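Local coordinates for protein ABC transporter (Caldanaerobius, PDB 4G68) that probably serves as the extracellular solute-binding component of an ABC transporter, capturing xylan-derived sugars for uptake by a thermophilic bacterium, at residues L123-K128 with A338-A343; G134-V139 with G143-I148. All blocks are in the same frame, centred on the assembly; numbering follows the deposited sequence.

Contact 1 of 2, residues L123-K128 with A338-A343; sequences LNDGTK and AAKYLA
Two torsions help bring Asp125 and Lys340 together: chi1 of Asp125 (62°) sets CG between its backbone N and carbonyl carbon, while chi3 of Lys340 (-138°) bends an otherwise extended chain, and the two side chains come from opposite directions. The result is a salt bridge, with Lys340 NZ 2.7 Å from Asp125 OD2. The ammonium sits above the carboxylate, 43° out of its plane. The other oxygen serves its own loop: Asp125 OD1 accepts from Thr127 OG1 at 2.7 Å, on the syn side, and from Thr127 N at 3.0 Å, which closes an Asx turn. The two donors of Thr127 are likely to limit rotation of the carboxylate and leave OD2 facing the lysine. Thr127 contributes a further contact, its OG1 lying 3.5 Å from Lys340 CD where the aliphatic chain crosses it obliquely. Lys340 NZ has a second partner in Tyr122 O, so the ammonium links the Asp125 carboxylate to the carbonyl of the residue just before the segment. Lys340 is the one residue of 338-343 that touches 123-128. One carboxylate oxygen is thus gripped by its own turn and the other by a lysine from helix 332-353, a link that solvent probably screens in part because Asp125 is exposed.

Contact 2 of 2, residues G134-V139 with G143-I148; sequences GSFDNV and GKIYGI
Val139 O accepts from Tyr146 N at 3.0 Å, with an N-H...O angle of 159° and the donor tilted 21° from the carbonyl plane. The bond draws the end of the 134-139 loop against the chain leaving 144-145, and the ring of Tyr146 lies with its edge toward the same oxygen, though its CB is the nearer atom. Beside it Val139 packs its CG2 branch 3.5 Å from Gly147 O and 4.0 Å from Ile145 CG2. Glycine suits position 147, since a beta carbon there would fall 3.2 Å from Val139 CG1. Segment 134-139 leads into a tight beta hairpin, whose strand 140-141 pairs antiparallel with the start of strand 144-160, carried by 143-148, in the mixed sheet of this periplasmic-binding-protein-like fold; the Val139 O to Tyr146 N bond lies at the open end of the hairpin, away from its turn. Next to the CG2 branch of Val139 comes Phe136, whose side chain crosses that of Ile145 at about a right angle. Ile145 places CG1 beside its backbone N, and a further bend (chi2 -84°) lays CD1 3.7 Å from Phe136 CB. The phenyl ring directs its CE1 edge at Gly147 O, 3.9 Å away. With an alanine at Phe136 the ring would be gone, which is likely to open a gap beside Ile145 CG2 and CD1 and Gly147 O. Gly147 N and Gly147 O are buried here with no hydrogen-bonding partner in the model.

The centres of contacts 1 and 2 lie 12 Å apart, on the same side of the chain's centre. Along the chain contact 2 is nested inside contact 1: 123-128 comes first, then 134-139 and 143-148, and helix 332-353 supplies 338-343 much later. The two loop segments belong to one connection between helix 108-112 and strand 140-141. Apolar packing joins the contacts directly: Leu123 CD1 lies 3.6 Å from Ile145 CG2, and Lys128 CG lies 3.8 Å from Phe136 CE2. Ala343 and Leu123 both touch Ile148, so Ile148, near the start of strand 144-160, is packed between helix 332-353 and the loop at 123-128, tying distant parts of the sequence into one neighbourhood.

Contact 1 of 2, residues L123-K128 with A338-A343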
loop_
_atom_site.group_PDB
_atom_site.type_symbol
_atom_site.label_atom_id
_atom_site.label_comp_id
_atom_site.label_asym_id
_atom_site.label_seq_id
_atom_site.Cartn_x
_atom_site.Cartn_y
_atom_site.Cartn_z
ATOM N N LEU C 123 22.655 2.699 -13.899
ATOM C CA LEU C 123 22.380 3.670 -12.852
ATOM C C LEU C 123 23.588 4.536 -12.480
ATOM O O LEU C 123 23.636 5.137 -11.397
ATOM C CB LEU C 123 21.771 2.983 -11.606
ATOM C CG LEU C 123 20.487 2.199 -11.848
ATOM C CD1 LEU C 123 19.998 1.530 -10.564
ATOM C CD2 LEU C 123 19.443 3.130 -12.445
ATOM N N ASN C 124 24.558 4.575 -13.391
ATOM C CA ASN C 124 25.710 5.375 -13.233
ATOM C C ASN C 124 25.586 6.618 -14.080
ATOM O O ASN C 124 26.589 7.321 -14.280
ATOM C CB ASN C 124 26.944 4.592 -13.666
ATOM C CG ASN C 124 27.446 3.634 -12.586
ATOM O OD1 ASN C 124 28.050 2.607 -12.878
ATOM N ND2 ASN C 124 27.185 3.975 -11.322
ATOM N N ASP C 125 24.366 6.899 -14.559
ATOM C CA ASP C 125 24.147 8.042 -15.429
ATOM C C ASP C 125 23.615 9.205 -14.650
ATOM O O ASP C 125 23.189 10.198 -15.283
ATOM C CB ASP C 125 23.174 7.676 -16.590
ATOM C CG ASP C 125 21.773 7.258 -16.105
ATOM O OD1 ASP C 125 21.557 7.029 -14.897
ATOM O OD2 ASP C 125 20.875 7.154 -16.944
ATOM N N GLY C 126 23.636 9.100 -13.306
ATOM C CA GLY C 126 23.025 10.149 -12.454
ATOM C C GLY C 126 21.516 10.003 -12.129
ATOM O O GLY C 126 20.945 10.845 -11.423
ATOM N N THR C 127 20.866 8.957 -12.640
ATOM C CA THR C 127 19.459 8.667 -12.306
ATOM C C THR C 127 19.224 8.672 -10.789
ATOM O O THR C 127 18.234 9.239 -10.344
ATOM C CB THR C 127 19.008 7.299 -12.867
ATOM O OG1 THR C 127 18.975 7.326 -14.298
ATOM C CG2 THR C 127 17.603 6.916 -12.359
ATOM N N LYS C 128 20.134 8.081 -9.989
ATOM C CA LYS C 128 19.853 7.974 -8.546
ATOM C C LYS C 128 19.506 9.326 -7.893
ATOM O O LYS C 128 18.639 9.428 -7.005
ATOM C CB LYS C 128 21.002 7.317 -7.816
ATOM C CG LYS C 128 21.185 5.850 -8.146
ATOM C CD LYS C 128 22.378 5.271 -7.376
ATOM C CE LYS C 128 22.456 3.769 -7.570
ATOM N NZ LYS C 128 23.520 3.080 -6.772
ATOM N N ALA C 338 12.903 3.326 -21.175
ATOM C CA ALA C 338 11.497 3.497 -20.934
ATOM C C ALA C 338 11.104 3.389 -19.497
ATOM O O ALA C 338 10.308 4.188 -19.052
ATOM C CB ALA C 338 10.696 2.494 -21.758
ATOM N N ALA C 339 11.573 2.345 -18.796
ATOM C CA ALA C 339 11.222 2.156 -17.379
ATOM C C ALA C 339 11.612 3.432 -16.608
ATOM O O ALA C 339 10.756 4.001 -15.884
ATOM C CB ALA C 339 11.898 0.928 -16.769
ATOM N N LYS C 340 12.855 3.903 -16.792
ATOM C CA LYS C 340 13.275 5.181 -16.170
ATOM C C LYS C 340 12.324 6.354 -16.377
ATOM O O LYS C 340 12.022 7.113 -15.419
ATOM C CB LYS C 340 14.630 5.588 -16.679
ATOM C CG LYS C 340 15.741 4.822 -16.034
ATOM C CD LYS C 340 17.084 5.384 -16.468
ATOM C CE LYS C 340 18.088 4.306 -16.761
ATOM N NZ LYS C 340 19.436 4.890 -17.033
ATOM N N TYR C 341 11.870 6.512 -17.610
ATOM C CA TYR C 341 10.867 7.556 -17.965
ATOM C C TYR C 341 9.501 7.242 -17.322
ATOM O O TYR C 341 8.912 8.062 -16.678
ATOM C CB TYR C 341 10.748 7.721 -19.504
ATOM C CG TYR C 341 9.507 8.447 -19.980
ATOM C CD1 TYR C 341 9.566 9.811 -20.299
ATOM C CD2 TYR C 341 8.279 7.765 -20.155
ATOM C CE1 TYR C 341 8.446 10.499 -20.764
ATOM C CE2 TYR C 341 7.147 8.448 -20.589
ATOM C CZ TYR C 341 7.242 9.808 -20.901
ATOM O OH TYR C 341 6.150 10.535 -21.365
ATOM N N LEU C 342 9.021 6.038 -17.492
ATOM C CA LEU C 342 7.718 5.679 -16.932
ATOM C C LEU C 342 7.659 5.861 -15.410
ATOM O O LEU C 342 6.644 6.352 -14.885
ATOM C CB LEU C 342 7.458 4.228 -17.245
ATOM C CG LEU C 342 7.151 3.948 -18.711
ATOM C CD1 LEU C 342 6.998 2.438 -18.844
ATOM C CD2 LEU C 342 5.863 4.736 -19.115
ATOM N N ALA C 343 8.732 5.470 -14.717
ATOM C CA ALA C 343 8.815 5.596 -13.260
ATOM C C ALA C 343 8.696 7.045 -12.793
ATOM O O ALA C 343 7.820 7.353 -11.968
ATOM C CB ALA C 343 10.094 4.973 -12.749
#

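Contact 2 of 2, residues G134-V139 with G143-I148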
loop_
_atom_site.group_PDB
_atom_site.type_symbol
_atom_site.label_atom_id
_atom_site.label_comp_id
_atom_site.label_asym_id
_atom_site.label_seq_id
_atom_site.Cartn_x
_atom_site.Cartn_y
_atom_site.Cartn_z
ATOM N N GLY C 134 17.402 7.070 -0.155
ATOM C CA GLY C 134 16.937 5.757 0.300
ATOM C C GLY C 134 15.923 5.042 -0.606
ATOM O O GLY C 134 15.421 3.960 -0.242
ATOM N N SER C 135 15.610 5.624 -1.776
ATOM C CA SER C 135 14.597 5.035 -2.667
ATOM C C SER C 135 14.900 3.599 -3.151
ATOM O O SER C 135 13.966 2.787 -3.394
ATOM C CB SER C 135 14.334 5.941 -3.899
ATOM O OG SER C 135 13.528 7.066 -3.559
ATOM N N PHE C 136 16.194 3.285 -3.295
ATOM C CA PHE C 136 16.641 2.016 -3.914
ATOM C C PHE C 136 16.825 0.853 -2.924
ATOM O O PHE C 136 17.045 -0.301 -3.326
ATOM C CB PHE C 136 17.925 2.238 -4.760
ATOM C CG PHE C 136 17.672 3.029 -6.035
ATOM C CD1 PHE C 136 17.257 2.392 -7.206
ATOM C CD2 PHE C 136 17.836 4.425 -6.066
ATOM C CE1 PHE C 136 16.992 3.126 -8.390
ATOM C CE2 PHE C 136 17.582 5.158 -7.240
ATOM C CZ PHE C 136 17.152 4.506 -8.406
ATOM N N ASP C 137 16.753 1.140 -1.630
ATOM C CA ASP C 137 16.936 0.073 -0.607
ATOM C C ASP C 137 16.074 -1.188 -0.853
ATOM O O ASP C 137 16.589 -2.311 -0.810
ATOM C CB ASP C 137 16.664 0.607 0.805
ATOM C CG ASP C 137 17.554 1.800 1.160
ATOM O OD1 ASP C 137 18.445 2.141 0.353
ATOM O OD2 ASP C 137 17.360 2.385 2.253
ATOM N N ASN C 138 14.768 -1.009 -1.089
ATOM C CA ASN C 138 13.899 -2.173 -1.245
ATOM C C ASN C 138 14.080 -2.970 -2.544
ATOM O O ASN C 138 13.865 -4.175 -2.529
ATOM C CB ASN C 138 12.439 -1.802 -1.022
ATOM C CG ASN C 138 12.104 -1.702 0.441
ATOM O OD1 ASN C 138 12.511 -2.540 1.203
ATOM N ND2 ASN C 138 11.347 -0.672 0.831
ATOM N N VAL C 139 14.490 -2.306 -3.627
ATOM C CA VAL C 139 14.814 -2.952 -4.894
ATOM C C VAL C 139 16.259 -3.512 -4.946
ATOM O O VAL C 139 16.678 -4.032 -5.964
ATOM C CB VAL C 139 14.562 -2.013 -6.115
ATOM C CG1 VAL C 139 13.083 -1.589 -6.201
ATOM C CG2 VAL C 139 15.462 -0.779 -6.056
ATOM N N GLY C 143 23.042 -6.747 -2.721
ATOM C CA GLY C 143 23.982 -5.633 -3.037
ATOM C C GLY C 143 23.822 -5.069 -4.445
ATOM O O GLY C 143 24.596 -4.214 -4.874
ATOM N N LYS C 144 22.818 -5.558 -5.181
ATOM C CA LYS C 144 22.619 -5.203 -6.574
ATOM C C LYS C 144 21.220 -4.656 -6.736
ATOM O O LYS C 144 20.327 -5.014 -5.954
ATOM C CB LYS C 144 22.815 -6.445 -7.451
ATOM C CG LYS C 144 24.250 -6.976 -7.414
ATOM C CD LYS C 144 24.407 -8.337 -8.088
ATOM C CE LYS C 144 23.767 -9.456 -7.270
ATOM N NZ LYS C 144 24.595 -9.890 -6.106
ATOM N N ILE C 145 21.020 -3.805 -7.746
ATOM C CA ILE C 145 19.739 -3.158 -7.933
ATOM C C ILE C 145 18.978 -3.908 -9.027
ATOM O O ILE C 145 19.541 -4.179 -10.115
ATOM C CB ILE C 145 19.875 -1.711 -8.430
ATOM C CG1 ILE C 145 20.788 -0.880 -7.524
ATOM C CG2 ILE C 145 18.483 -1.095 -8.685
ATOM C CD1 ILE C 145 20.130 -0.308 -6.336
ATOM N N TYR C 146 17.698 -4.184 -8.758
ATOM C CA TYR C 146 16.810 -4.889 -9.709
ATOM C C TYR C 146 15.505 -4.177 -10.154
ATOM O O TYR C 146 14.652 -4.807 -10.813
ATOM C CB TYR C 146 16.414 -6.276 -9.140
ATOM C CG TYR C 146 17.571 -7.231 -9.146
ATOM C CD1 TYR C 146 17.874 -7.968 -10.294
ATOM C CD2 TYR C 146 18.403 -7.342 -8.041
ATOM C CE1 TYR C 146 18.958 -8.825 -10.309
ATOM C CE2 TYR C 146 19.480 -8.200 -8.038
ATOM C CZ TYR C 146 19.750 -8.949 -9.164
ATOM O OH TYR C 146 20.826 -9.825 -9.190
ATOM N N GLY C 147 15.358 -2.888 -9.847
ATOM C CA GLY C 147 14.135 -2.182 -10.182
ATOM C C GLY C 147 14.345 -0.672 -10.093
ATOM O O GLY C 147 15.301 -0.219 -9.471
ATOM N N ILE C 148 13.454 0.076 -10.741
ATOM C CA ILE C 148 13.442 1.538 -10.679
ATOM C C ILE C 148 12.242 1.885 -9.767
ATOM O O ILE C 148 11.100 1.656 -10.147
ATOM C CB ILE C 148 13.230 2.164 -12.109
ATOM C CG1 ILE C 148 14.376 1.778 -13.100
ATOM C CG2 ILE C 148 13.050 3.668 -12.037
ATOM C CD1 ILE C 148 15.802 1.961 -12.588
#